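Amidohydrolase 2 (Bifidobacterium longum subsp. infantis, PDB 6UVZ) probably acts as a hydrolase of the metallo-dependent hydrolase superfamily, built as a TIM barrel, though its substrate is not established. Local coordinates at residues I15-A20 and Q33-V38; Q86-P91 and E118-A123; A123-M128 and K149-V154; D194-P199 and L225-A230; V214-N219 and T231-M236. All coordinates share one frame; numbering follows the deposited sequence.

Interaction 1: residues I15-A20 and Q33-V38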
# COMPACT_ATOMS: atom_id res chain seq x y z
N ILE A 15 3.82 -9.19 -6.93
CA ILE A 15 4.15 -10.27 -7.84
C ILE A 15 5.43 -10.93 -7.34
O ILE A 15 6.31 -10.26 -6.77
CB ILE A 15 4.33 -9.80 -9.30
CG1 ILE A 15 5.38 -8.68 -9.39
CG2 ILE A 15 3.00 -9.35 -9.90
CD1 ILE A 15 5.70 -8.26 -10.80
N TRP A 16 5.54 -12.24 -7.55
CA TRP A 16 6.75 -12.95 -7.16
C TRP A 16 6.83 -14.27 -7.91
O TRP A 16 5.85 -14.74 -8.49
CB TRP A 16 6.80 -13.19 -5.64
CG TRP A 16 5.65 -13.98 -5.09
CD1 TRP A 16 5.42 -15.32 -5.25
CD2 TRP A 16 4.58 -13.49 -4.28
NE1 TRP A 16 4.27 -15.69 -4.59
CE2 TRP A 16 3.73 -14.58 -3.99
CE3 TRP A 16 4.24 -12.23 -3.78
CZ2 TRP A 16 2.58 -14.45 -3.22
CZ3 TRP A 16 3.10 -12.10 -3.02
CH2 TRP A 16 2.28 -13.20 -2.75
N ASP A 17 8.02 -14.86 -7.88
CA ASP A 17 8.28 -16.17 -8.47
C ASP A 17 9.01 -17.01 -7.43
O ASP A 17 10.17 -16.70 -7.10
CB ASP A 17 9.10 -16.04 -9.75
CG ASP A 17 9.25 -17.36 -10.49
OD1 ASP A 17 8.60 -18.35 -10.09
OD2 ASP A 17 10.02 -17.40 -11.48
N PRO A 18 8.38 -18.06 -6.89
CA PRO A 18 9.01 -18.82 -5.80
C PRO A 18 10.28 -19.56 -6.20
O PRO A 18 11.02 -19.98 -5.31
CB PRO A 18 7.91 -19.79 -5.36
CG PRO A 18 7.05 -19.94 -6.57
CD PRO A 18 7.06 -18.60 -7.25
N ASP A 19 10.54 -19.74 -7.49
CA ASP A 19 11.76 -20.41 -7.92
C ASP A 19 12.94 -19.44 -8.01
O ASP A 19 14.00 -19.71 -7.44
CB ASP A 19 11.54 -21.09 -9.28
CG ASP A 19 10.60 -22.28 -9.18
OD1 ASP A 19 9.37 -22.08 -9.29
OD2 ASP A 19 11.10 -23.41 -9.00
N ALA A 20 12.77 -18.32 -8.71
CA ALA A 20 13.85 -17.36 -8.87
C ALA A 20 14.06 -16.50 -7.62
O ALA A 20 15.16 -15.98 -7.42
CB ALA A 20 13.57 -16.45 -10.06
N GLN A 33 2.34 -20.38 -2.96
CA GLN A 33 3.63 -20.82 -3.49
C GLN A 33 3.53 -21.08 -5.00
O GLN A 33 3.80 -22.18 -5.50
CB GLN A 33 4.11 -22.05 -2.74
CG GLN A 33 4.39 -21.81 -1.27
CD GLN A 33 4.89 -23.05 -0.55
OE1 GLN A 33 5.03 -24.11 -1.15
NE2 GLN A 33 5.16 -22.91 0.74
N HIS A 34 3.14 -20.04 -5.72
CA HIS A 34 3.02 -20.09 -7.17
C HIS A 34 3.62 -18.83 -7.77
O HIS A 34 3.90 -17.86 -7.06
CB HIS A 34 1.56 -20.24 -7.61
CG HIS A 34 0.84 -21.39 -6.98
ND1 HIS A 34 1.03 -22.70 -7.38
CD2 HIS A 34 -0.06 -21.43 -5.97
CE1 HIS A 34 0.27 -23.49 -6.64
NE2 HIS A 34 -0.40 -22.75 -5.78
N ARG A 35 3.83 -18.86 -9.08
CA ARG A 35 4.34 -17.70 -9.80
C ARG A 35 3.19 -16.76 -10.14
O ARG A 35 2.22 -17.18 -10.79
CB ARG A 35 5.09 -18.13 -11.06
CG ARG A 35 5.47 -16.97 -11.97
CD ARG A 35 6.23 -17.45 -13.19
NE ARG A 35 6.40 -16.39 -14.17
CZ ARG A 35 7.40 -15.51 -14.16
NH1 ARG A 35 8.32 -15.56 -13.21
NH2 ARG A 35 7.47 -14.57 -15.10
N TYR A 36 3.29 -15.51 -9.72
CA TYR A 36 2.28 -14.49 -10.00
C TYR A 36 2.91 -13.39 -10.84
O TYR A 36 3.96 -12.85 -10.47
CB TYR A 36 1.71 -13.91 -8.70
CG TYR A 36 0.95 -14.90 -7.85
CD1 TYR A 36 1.59 -15.63 -6.86
CD2 TYR A 36 -0.41 -15.12 -8.05
CE1 TYR A 36 0.90 -16.54 -6.08
CE2 TYR A 36 -1.11 -16.03 -7.28
CZ TYR A 36 -0.45 -16.73 -6.30
OH TYR A 36 -1.14 -17.64 -5.53
N THR A 37 2.27 -13.07 -11.96
CA THR A 37 2.75 -12.03 -12.86
C THR A 37 1.73 -10.91 -12.95
O THR A 37 0.58 -11.04 -12.52
CB THR A 37 3.03 -12.60 -14.26
OG1 THR A 37 1.81 -13.10 -14.83
CG2 THR A 37 4.05 -13.73 -14.18
N VAL A 38 2.16 -9.78 -13.52
CA VAL A 38 1.27 -8.65 -13.70
C VAL A 38 0.16 -8.99 -14.69
O VAL A 38 -0.95 -8.45 -14.60
CB VAL A 38 2.07 -7.41 -14.13
CG1 VAL A 38 2.79 -7.66 -15.45
CG2 VAL A 38 1.17 -6.18 -14.24

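Interaction 2: residues Q86-P91 and E118-A123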
# COMPACT_ATOMS: atom_id res chain seq x y z
N GLN A 86 11.99 -1.75 -0.92
CA GLN A 86 12.25 -1.72 0.51
C GLN A 86 13.54 -0.97 0.83
O GLN A 86 14.42 -0.79 -0.02
CB GLN A 86 12.30 -3.13 1.09
CG GLN A 86 13.38 -4.02 0.51
CD GLN A 86 13.44 -5.38 1.19
OE1 GLN A 86 13.62 -6.41 0.54
NE2 GLN A 86 13.29 -5.38 2.51
N GLY A 87 13.63 -0.53 2.08
CA GLY A 87 14.80 0.20 2.54
C GLY A 87 14.63 0.56 4.00
O GLY A 87 13.57 0.37 4.60
N ARG A 88 15.71 1.10 4.57
CA ARG A 88 15.73 1.55 5.95
C ARG A 88 15.77 3.08 5.96
O ARG A 88 16.72 3.68 5.46
CB ARG A 88 16.94 0.98 6.70
CG ARG A 88 16.99 1.35 8.17
CD ARG A 88 18.09 0.60 8.90
NE ARG A 88 18.18 0.99 10.30
CZ ARG A 88 17.45 0.45 11.27
NH1 ARG A 88 16.58 -0.50 11.00
NH2 ARG A 88 17.60 0.87 12.52
N VAL A 89 14.73 3.69 6.54
CA VAL A 89 14.56 5.13 6.47
C VAL A 89 15.68 5.82 7.25
O VAL A 89 15.88 5.56 8.44
CB VAL A 89 13.18 5.55 7.00
CG1 VAL A 89 13.10 7.06 7.15
CG2 VAL A 89 12.09 5.04 6.07
N SER A 90 16.40 6.71 6.58
CA SER A 90 17.46 7.51 7.18
C SER A 90 17.85 8.59 6.18
O SER A 90 17.66 8.42 4.97
CB SER A 90 18.68 6.64 7.54
OG SER A 90 19.32 6.14 6.38
N PRO A 91 18.41 9.71 6.65
CA PRO A 91 18.84 10.76 5.72
C PRO A 91 20.10 10.40 4.95
O PRO A 91 20.66 11.23 4.23
CB PRO A 91 19.07 11.97 6.64
CG PRO A 91 19.33 11.38 7.98
CD PRO A 91 18.50 10.14 8.06
N GLU A 118 12.70 7.30 16.46
CA GLU A 118 14.12 7.59 16.32
C GLU A 118 14.32 8.83 15.46
O GLU A 118 13.60 9.03 14.48
CB GLU A 118 14.86 6.40 15.72
CG GLU A 118 14.54 5.07 16.38
CD GLU A 118 15.59 4.01 16.12
OE1 GLU A 118 16.61 3.99 16.85
OE2 GLU A 118 15.42 3.21 15.18
N PRO A 119 15.29 9.69 15.79
CA PRO A 119 15.48 10.91 15.01
C PRO A 119 15.94 10.66 13.58
O PRO A 119 15.62 11.45 12.69
CB PRO A 119 16.54 11.69 15.80
CG PRO A 119 16.54 11.07 17.16
CD PRO A 119 16.19 9.63 16.96
N GLU A 120 16.69 9.58 13.34
CA GLU A 120 17.11 9.28 11.97
C GLU A 120 15.93 8.87 11.11
O GLU A 120 15.96 9.05 9.89
CB GLU A 120 18.18 8.19 11.97
CG GLU A 120 17.67 6.79 12.26
CD GLU A 120 18.76 5.74 12.17
OE1 GLU A 120 19.93 6.07 12.45
OE2 GLU A 120 18.44 4.59 11.80
N PHE A 121 14.87 8.33 11.72
CA PHE A 121 13.66 8.03 10.97
C PHE A 121 12.92 9.31 10.60
O PHE A 121 12.42 9.44 9.48
CB PHE A 121 12.76 7.10 11.78
CG PHE A 121 11.57 6.59 11.02
CD1 PHE A 121 11.67 5.46 10.23
CD2 PHE A 121 10.34 7.24 11.10
CE1 PHE A 121 10.58 4.98 9.52
CE2 PHE A 121 9.25 6.77 10.40
CZ PHE A 121 9.36 5.64 9.61
N ILE A 122 12.85 10.27 11.52
CA ILE A 122 12.21 11.55 11.23
C ILE A 122 13.02 12.31 10.19
O ILE A 122 12.46 12.86 9.22
CB ILE A 122 12.04 12.37 12.52
CG1 ILE A 122 11.30 11.55 13.58
CG2 ILE A 122 11.30 13.67 12.23
CD1 ILE A 122 9.91 11.13 13.16
N ALA A 123 14.34 12.37 10.36
CA ALA A 123 15.19 13.04 9.38
C ALA A 123 15.15 12.34 8.03
O ALA A 123 15.26 12.99 6.99
CB ALA A 123 16.63 13.11 9.90

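Interaction 3: residues A123-M128 and K149-V154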
# COMPACT_ATOMS: atom_id res chain seq x y z
N ALA A 123 14.34 12.37 10.36
CA ALA A 123 15.19 13.04 9.38
C ALA A 123 15.15 12.34 8.03
O ALA A 123 15.26 12.99 6.99
CB ALA A 123 16.63 13.11 9.90
N GLY A 124 14.99 11.01 8.03
CA GLY A 124 14.86 10.30 6.77
C GLY A 124 13.58 10.63 6.04
O GLY A 124 13.55 10.63 4.80
N LEU A 125 12.50 10.92 6.78
CA LEU A 125 11.25 11.32 6.14
C LEU A 125 11.41 12.64 5.39
O LEU A 125 10.89 12.80 4.28
CB LEU A 125 10.14 11.43 7.18
CG LEU A 125 9.70 10.14 7.89
CD1 LEU A 125 8.86 10.46 9.12
CD2 LEU A 125 8.93 9.24 6.95
N ARG A 126 12.15 13.59 5.98
CA ARG A 126 12.37 14.86 5.31
C ARG A 126 13.21 14.69 4.05
O ARG A 126 12.99 15.39 3.05
CB ARG A 126 13.05 15.85 6.26
CG ARG A 126 12.41 15.94 7.63
CD ARG A 126 13.01 17.07 8.45
NE ARG A 126 12.75 16.92 9.88
CZ ARG A 126 11.63 17.30 10.48
NH1 ARG A 126 10.65 17.85 9.78
NH2 ARG A 126 11.49 17.12 11.79
N ALA A 127 14.17 13.76 4.07
CA ALA A 127 14.99 13.51 2.89
C ALA A 127 14.15 12.94 1.75
O ALA A 127 14.29 13.37 0.60
CB ALA A 127 16.14 12.57 3.24
N MSE A 128 13.28 11.98 2.05
CA MSE A 128 12.39 11.41 1.05
C MSE A 128 11.41 12.45 0.53
O MSE A 128 11.07 12.46 -0.66
CB MSE A 128 11.63 10.22 1.63
CG MSE A 128 12.49 9.00 1.91
SE MSE A 128 11.46 7.50 2.59
CE MSE A 128 11.06 8.19 4.36
N LYS A 149 2.59 10.70 15.68
CA LYS A 149 3.54 11.72 16.11
C LYS A 149 4.73 11.82 15.17
O LYS A 149 5.31 12.90 15.01
CB LYS A 149 4.01 11.44 17.53
CG LYS A 149 2.92 11.58 18.58
CD LYS A 149 2.97 10.43 19.59
CE LYS A 149 4.36 10.30 20.20
NZ LYS A 149 4.44 9.13 21.11
N ALA A 150 5.12 10.70 14.54
CA ALA A 150 6.26 10.72 13.63
C ALA A 150 5.96 11.56 12.39
O ALA A 150 6.71 12.48 12.05
CB ALA A 150 6.64 9.29 13.24
N PHE A 151 4.85 11.25 11.70
CA PHE A 151 4.50 11.97 10.49
C PHE A 151 3.90 13.34 10.75
O PHE A 151 3.75 14.13 9.81
CB PHE A 151 3.54 11.13 9.65
CG PHE A 151 4.14 9.85 9.14
CD1 PHE A 151 4.92 9.83 8.00
CD2 PHE A 151 3.93 8.66 9.82
CE1 PHE A 151 5.47 8.66 7.54
CE2 PHE A 151 4.48 7.48 9.36
CZ PHE A 151 5.26 7.48 8.22
N ALA A 152 3.55 13.65 12.00
CA ALA A 152 3.12 15.01 12.33
C ALA A 152 4.28 15.98 12.27
O ALA A 152 4.09 17.16 11.94
CB ALA A 152 2.46 15.04 13.71
N GLN A 153 5.49 15.52 12.60
CA GLN A 153 6.67 16.37 12.50
C GLN A 153 7.10 16.59 11.06
O GLN A 153 7.76 17.59 10.77
CB GLN A 153 7.83 15.76 13.30
CG GLN A 153 7.46 15.34 14.71
CD GLN A 153 8.60 14.66 15.43
OE1 GLN A 153 9.76 15.06 15.30
NE2 GLN A 153 8.29 13.62 16.20
N VAL A 154 6.75 15.68 10.15
CA VAL A 154 7.09 15.80 8.74
C VAL A 154 5.81 15.81 7.93
O VAL A 154 5.45 14.79 7.32
CB VAL A 154 8.03 14.67 8.29
CG1 VAL A 154 8.62 14.98 6.92
CG2 VAL A 154 9.13 14.45 9.31

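Interaction 4: residues D194-P199 and L225-A230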
# COMPACT_ATOMS: atom_id res chain seq x y z
N ASP A 194 -4.93 -8.26 4.96
CA ASP A 194 -4.84 -9.72 4.89
C ASP A 194 -6.14 -10.41 5.29
O ASP A 194 -6.17 -11.64 5.36
CB ASP A 194 -3.70 -10.22 5.78
CG ASP A 194 -2.36 -9.61 5.41
OD1 ASP A 194 -2.34 -8.69 4.56
OD2 ASP A 194 -1.33 -10.04 5.97
N ASN A 195 -7.19 -9.65 5.55
CA ASN A 195 -8.50 -10.17 5.92
C ASN A 195 -9.56 -9.36 5.20
O ASN A 195 -9.31 -8.23 4.78
CB ASN A 195 -8.72 -10.10 7.43
CG ASN A 195 -7.65 -10.83 8.22
OD1 ASN A 195 -7.75 -12.03 8.46
ND2 ASN A 195 -6.62 -10.10 8.63
N PRO A 196 -10.76 -9.92 5.03
CA PRO A 196 -11.87 -9.12 4.50
C PRO A 196 -12.12 -7.91 5.40
O PRO A 196 -12.23 -8.03 6.62
CB PRO A 196 -13.05 -10.09 4.51
CG PRO A 196 -12.42 -11.44 4.42
CD PRO A 196 -11.12 -11.34 5.17
N VAL A 197 -12.20 -6.73 4.78
CA VAL A 197 -12.34 -5.50 5.53
C VAL A 197 -13.67 -5.48 6.28
O VAL A 197 -14.69 -5.99 5.80
CB VAL A 197 -12.20 -4.27 4.61
CG1 VAL A 197 -10.83 -4.26 3.95
CG2 VAL A 197 -13.30 -4.28 3.55
N GLY A 198 -13.65 -4.89 7.47
CA GLY A 198 -14.84 -4.78 8.29
C GLY A 198 -15.63 -3.54 7.97
O GLY A 198 -15.09 -2.43 7.92
N PRO A 199 -16.94 -3.70 7.73
CA PRO A 199 -17.79 -2.53 7.45
C PRO A 199 -17.67 -1.42 8.48
O PRO A 199 -17.74 -0.24 8.11
CB PRO A 199 -19.21 -3.13 7.44
CG PRO A 199 -19.04 -4.60 7.23
CD PRO A 199 -17.59 -4.97 7.37
N LEU A 225 -6.15 -15.36 0.09
CA LEU A 225 -5.83 -16.23 1.21
C LEU A 225 -7.01 -16.39 2.16
O LEU A 225 -7.49 -17.50 2.38
CB LEU A 225 -4.60 -15.70 1.96
CG LEU A 225 -3.99 -16.61 3.02
CD1 LEU A 225 -3.45 -17.88 2.38
CD2 LEU A 225 -2.90 -15.89 3.80
N ASN A 226 -7.48 -15.28 2.73
CA ASN A 226 -8.64 -15.28 3.61
C ASN A 226 -9.89 -14.73 2.93
O ASN A 226 -10.90 -14.50 3.61
CB ASN A 226 -8.34 -14.49 4.88
CG ASN A 226 -7.11 -14.99 5.61
OD1 ASN A 226 -6.67 -16.12 5.40
ND2 ASN A 226 -6.54 -14.15 6.47
N SER A 227 -9.84 -14.51 1.62
CA SER A 227 -10.99 -13.96 0.91
C SER A 227 -10.84 -14.30 -0.57
O SER A 227 -10.23 -15.32 -0.92
CB SER A 227 -11.09 -12.44 1.19
OG SER A 227 -12.17 -11.86 0.48
N THR A 228 -11.40 -13.46 -1.44
CA THR A 228 -11.26 -13.61 -2.88
C THR A 228 -11.23 -12.23 -3.51
O THR A 228 -11.86 -11.29 -3.01
CB THR A 228 -12.41 -14.44 -3.48
OG1 THR A 228 -12.53 -15.68 -2.77
CG2 THR A 228 -12.14 -14.74 -4.95
N PHE A 229 -10.46 -12.10 -4.59
CA PHE A 229 -10.43 -10.84 -5.34
C PHE A 229 -11.84 -10.43 -5.76
O PHE A 229 -12.24 -9.28 -5.59
CB PHE A 229 -9.51 -10.98 -6.55
CG PHE A 229 -9.10 -9.66 -7.16
CD1 PHE A 229 -9.44 -8.46 -6.56
CD2 PHE A 229 -8.36 -9.63 -8.33
CE1 PHE A 229 -9.06 -7.26 -7.11
CE2 PHE A 229 -7.97 -8.43 -8.89
CZ PHE A 229 -8.32 -7.24 -8.28
N ALA A 230 -12.61 -11.38 -6.31
CA ALA A 230 -13.98 -11.08 -6.70
C ALA A 230 -14.81 -10.65 -5.50
O ALA A 230 -15.61 -9.71 -5.59
CB ALA A 230 -14.61 -12.29 -7.38

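Interaction 5: residues V214-N219 and T231-M236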
# COMPACT_ATOMS: atom_id res chain seq x y z
N VAL A 214 -8.44 8.46 0.27
CA VAL A 214 -8.71 7.03 0.40
C VAL A 214 -8.39 6.37 -0.94
O VAL A 214 -8.91 6.78 -1.98
CB VAL A 214 -10.17 6.76 0.81
CG1 VAL A 214 -10.46 5.27 0.78
CG2 VAL A 214 -10.44 7.33 2.19
N LEU A 215 -7.55 5.34 -0.90
CA LEU A 215 -7.05 4.68 -2.10
C LEU A 215 -7.65 3.29 -2.22
O LEU A 215 -7.77 2.56 -1.23
CB LEU A 215 -5.53 4.57 -2.07
CG LEU A 215 -4.73 5.84 -1.76
CD1 LEU A 215 -3.28 5.50 -1.48
CD2 LEU A 215 -4.83 6.83 -2.91
N TYR A 216 -8.03 2.91 -3.44
CA TYR A 216 -8.44 1.54 -3.71
C TYR A 216 -7.22 0.63 -3.73
O TYR A 216 -6.22 0.93 -4.40
CB TYR A 216 -9.20 1.42 -5.03
CG TYR A 216 -9.22 0.01 -5.56
CD1 TYR A 216 -10.04 -0.96 -4.98
CD2 TYR A 216 -8.41 -0.37 -6.62
CE1 TYR A 216 -10.05 -2.26 -5.45
CE2 TYR A 216 -8.42 -1.67 -7.10
CZ TYR A 216 -9.25 -2.61 -6.51
OH TYR A 216 -9.26 -3.90 -6.99
N SER A 217 -7.30 -0.48 -3.02
CA SER A 217 -6.20 -1.44 -2.93
C SER A 217 -6.77 -2.85 -2.96
O SER A 217 -7.74 -3.15 -2.25
CB SER A 217 -5.38 -1.22 -1.66
OG SER A 217 -4.56 -2.34 -1.38
N SER A 218 -6.18 -3.71 -3.78
CA SER A 218 -6.60 -5.10 -3.88
C SER A 218 -5.79 -6.04 -3.00
O SER A 218 -6.32 -7.09 -2.59
CB SER A 218 -6.50 -5.59 -5.33
OG SER A 218 -5.15 -5.65 -5.76
N ASN A 219 -4.54 -5.70 -2.70
CA ASN A 219 -3.63 -6.57 -1.94
C ASN A 219 -3.46 -7.93 -2.63
O ASN A 219 -3.24 -8.95 -1.98
CB ASN A 219 -4.10 -6.75 -0.50
CG ASN A 219 -2.98 -7.16 0.44
OD1 ASN A 219 -1.80 -6.98 0.13
ND2 ASN A 219 -3.34 -7.72 1.59
N THR A 231 -14.63 -11.32 -4.36
CA THR A 231 -15.36 -10.94 -3.15
C THR A 231 -14.92 -9.57 -2.65
O THR A 231 -15.75 -8.74 -2.26
CB THR A 231 -15.15 -11.99 -2.06
OG1 THR A 231 -15.48 -13.29 -2.57
CG2 THR A 231 -16.04 -11.69 -0.86
N HIS A 232 -13.61 -9.30 -2.68
CA HIS A 232 -13.11 -8.00 -2.21
C HIS A 232 -13.47 -6.89 -3.18
O HIS A 232 -13.90 -5.80 -2.76
CB HIS A 232 -11.60 -8.06 -2.00
CG HIS A 232 -10.98 -6.72 -1.76
ND1 HIS A 232 -11.20 -5.99 -0.62
CD2 HIS A 232 -10.15 -5.97 -2.53
CE1 HIS A 232 -10.53 -4.85 -0.69
NE2 HIS A 232 -9.88 -4.82 -1.84
N PHE A 233 -13.30 -7.12 -4.49
CA PHE A 233 -13.57 -6.08 -5.46
C PHE A 233 -15.06 -5.73 -5.52
O PHE A 233 -15.41 -4.57 -5.75
CB PHE A 233 -13.07 -6.50 -6.84
CG PHE A 233 -13.26 -5.45 -7.90
CD1 PHE A 233 -14.20 -5.63 -8.91
CD2 PHE A 233 -12.51 -4.29 -7.89
CE1 PHE A 233 -14.38 -4.66 -9.88
CE2 PHE A 233 -12.69 -3.32 -8.86
CZ PHE A 233 -13.62 -3.51 -9.86
N GLN A 234 -15.93 -6.72 -5.32
CA GLN A 234 -17.36 -6.44 -5.34
C GLN A 234 -17.78 -5.67 -4.09
O GLN A 234 -18.65 -4.79 -4.16
CB GLN A 234 -18.16 -7.74 -5.46
CG GLN A 234 -19.63 -7.52 -5.77
CD GLN A 234 -19.84 -6.74 -7.05
OE1 GLN A 234 -19.99 -5.51 -7.02
NE2 GLN A 234 -19.84 -7.43 -8.18
N LEU A 235 -17.18 -5.99 -2.94
CA LEU A 235 -17.48 -5.25 -1.72
C LEU A 235 -17.08 -3.79 -1.84
O LEU A 235 -17.74 -2.92 -1.26
CB LEU A 235 -16.78 -5.91 -0.53
CG LEU A 235 -16.95 -5.24 0.84
CD1 LEU A 235 -18.43 -5.10 1.19
CD2 LEU A 235 -16.22 -6.03 1.91
N MSE A 236 -16.03 -3.50 -2.60
CA MSE A 236 -15.60 -2.12 -2.82
C MSE A 236 -16.59 -1.39 -3.72
O MSE A 236 -16.87 -0.20 -3.51
CB MSE A 236 -14.20 -2.09 -3.43
CG MSE A 236 -13.10 -2.62 -2.53
SE MSE A 236 -12.92 -1.63 -0.85
CE MSE A 236 -14.01 -2.77 0.31

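Interaction 1: residues I15-A20 and Q33-V38
Trp16 lays one face of its indole against the edge of the Tyr36 ring, an offset edge-to-face pair with the two planes 73° apart. Tyr36 CD1 is the leading atom, 3.5 Å from Trp16 NE1, which is hydrogen-bonded to Leu32 O; the two side chains run alongside each other in the same direction. Trp16 holds CG between its backbone N and carbonyl carbon (chi1 59°), a turn that keeps the indole beside the tyrosine. Further rings continue the cluster: Trp25 meets Trp16 edge to face, and Trp220 does the same with Tyr36. The backbones run roughly antiparallel here, and Tyr36 N gives a straight bond to Trp16 O (2.9 Å, 168° at the hydrogen). Beyond it, Ile15 CB rests 3.3 Å from Tyr36 O. On the more exposed flank Asp17 OD2 forms a salt bridge with Arg35 NH1 at 3.0 Å, at the guanidinium edge; its hydrogen bond is weak, because the N-H points poorly at the oxygen. Both segments belong to the loop linking strand 7-13 to helix 38-47. Broad flat rings give the buried Trp16 a large apolar surface against Tyr36, whereas the ion pair probably adds charge attraction more than directional bonding.

Interaction 2: residues Q86-P91 and E118-A123
Val89 presses its branched side chain against Phe121 in the tight half of this contact. Val89 CB comes within 3.6 Å of Phe121 CD1, while CG1 lies off-centre over the ring, 4.2 Å from its centroid, in a CH-pi contact. Phe121 has CG anti to the backbone N (chi1 -172°), which brings the ring back to the valine although its CB points away from residues 86-91. An alanine in place of Phe121 would remove the ring and is likely to leave a gap beside Val89, whose methyl would lose its CH-pi partner. Next to this pair Ser90 CA approaches Glu120 O at 3.5 Å in a nearly straight CA-H...O contact, and Pro91 CG packs on Ala123 CB at 3.7 Å; a proline and an alanine are compact enough to let the loop lie close to the N-terminal part of helix 119-131. The outer side is looser. Arg88 NH2 makes a long salt bridge to Glu120 OE2, 3.9 Å, with the group planes 78° apart, and Glu118 is farther still. Arg115 is the stronger partner of both glutamates. Apolar packing therefore probably holds the loop to the helix, with the acidic residues supplying a diffuse attraction that also balances the two neighbouring arginines.

Interaction 3: residues A123-M128 and K149-V154
The guanidinium of Arg126 is covered on one face by Val154 CG2, which stands 3.8 Å above its plane and toward the rim, while Gln153 O approaches near its edge. NH1 gives that oxygen a hydrogen bond of 3.1 Å, 146° at the hydrogen; the donor sits above the carbonyl plane. The extended arginine chain, with CG beside the backbone N (chi1 -48°), reaches across to the last turn of helix 144-153, where a carbonyl near the C-terminal end is a natural acceptor for a cationic donor. The other flat group is the Phe151 ring, approached obliquely by Leu125 CD2, 3.6 Å from CE1, with the two side chains at about a right angle. Leu125 also places CB 3.8 Å from Val154 CG2, so the leucine fills the space between phenylalanine and valine. Replacing Leu125 by an alanine would remove everything beyond CB and would probably open a gap beside the Phe151 ring, leaving it freer to shift. Branched aliphatic residues suit this buried side, whereas Arg126 and Gln153 lie toward solvent, the latter with its amide NE2 bonded to Lys149 O. The segments of helices 119-131 and 144-153 run at 47°, their axes 10.0 Å apart. Such side-by-side packing of successive helices, each followed by a strand of the parallel sheet, is characteristic of the outer layer of a TIM barrel.

Interaction 4: residues D194-P199 and L225-A230
Asn226 reaches across to the loop of residues 194-199 and meets it with successive atoms. Its CB stands 3.6 Å from Asp194 O; CG, the amide carbon, is about as near to the same oxygen. At the tip ND2 is shared by two acceptors, Asp194 O at 2.8 Å and Asn195 OD1 at 3.1 Å. Both hydrogen bonds are weak because they are bent, with angles at the hydrogen of 117° and 135°. CG lies anti to the carbonyl carbon (chi1 -55°), a turn that carries the amide to the loop. The Asn195 side chain runs alongside in the same direction and offers its oxygen to the neighbouring nitrogen. An asparagine serves well here because its short chain ends in a donor that lies within weak hydrogen-bonding distance of a backbone and a side-chain oxygen at once.

Beside the amides, the Pro196 ring provides the apolar part. Its CG lies 3.6 Å from Ser227 CB and 3.5 Å from Asn226 O, a small touch that suits a rigid ring against a small serine. Asp194 directs its carboxylate to another partner, with OD1 hydrogen-bonded to Asn219.

The contact is shallow and mostly exposed. It joins the loop between strand 187-191 and helix 199-209 to the short helix 223-226, which lies in the connection following strand 214-216. Loops that follow the C-terminal ends of neighbouring strands and meet one another at the C-terminal rim of the barrel are a regular feature of TIM barrels.

Interaction 5: residues V214-N219 and T231-M236
His232 is the first residue of the helical segment 231-236 to meet residues 214-219, in a helix-on-strand packing that belongs to the TIM barrel fold. The axes of strand 214-216 and the helical segment pass 11.8 Å apart, at 138° between their directions. With CG anti to its backbone N, His232 extends the imidazole inward so that NE2 donates a hydrogen bond to Ser217 O. A histidine fits because it can carry a donor from a helix to the buried backbone carbonyl of Ser217. Phe233 comes next: its CD2 stands 3.4 Å from Tyr216 OH and 3.9 Å from Tyr216 CZ, the two rings meeting obliquely with planes 75° apart. The phenol thus packs its ring among apolar groups, while its hydroxyl is hydrogen-bonded to Tyr45; Phe48 stacks on Phe233. One turn after His232, Met236, present as selenomethionine, brings CG to the edge of the tyrosine at CE1, 4.2 Å away. The same CG lies over one face of the His232 ring, toward its rim, so this methylene touches both groups. The histidine bond measures 2.7 Å from His232 NE2 to Ser217 O, with the donor in the carbonyl plane and 154° at the hydrogen.

How the interactions relate
The five contacts are spread round one barrel domain whose eight parallel strands follow in chain order. Interaction 1 comes first, its centre about 21 and 22 Å from those of interactions 4 and 5, and about 30 and 34 Å from those of 2 and 3. Interactions 2 and 3 follow in series, share helix 119-131 and Ala123, and have centres about 8 Å apart. Interactions 4 and 5 alternate along the chain, both use helix 229-239, and lie about 9 Å apart between centres, across the chain's centre from 2 and 3. Interaction 1 closes one loop on itself, 2 joins loop to helix, 3 helix to helix and 4 loop to short helix, while 5 sets a helix against a barrel strand.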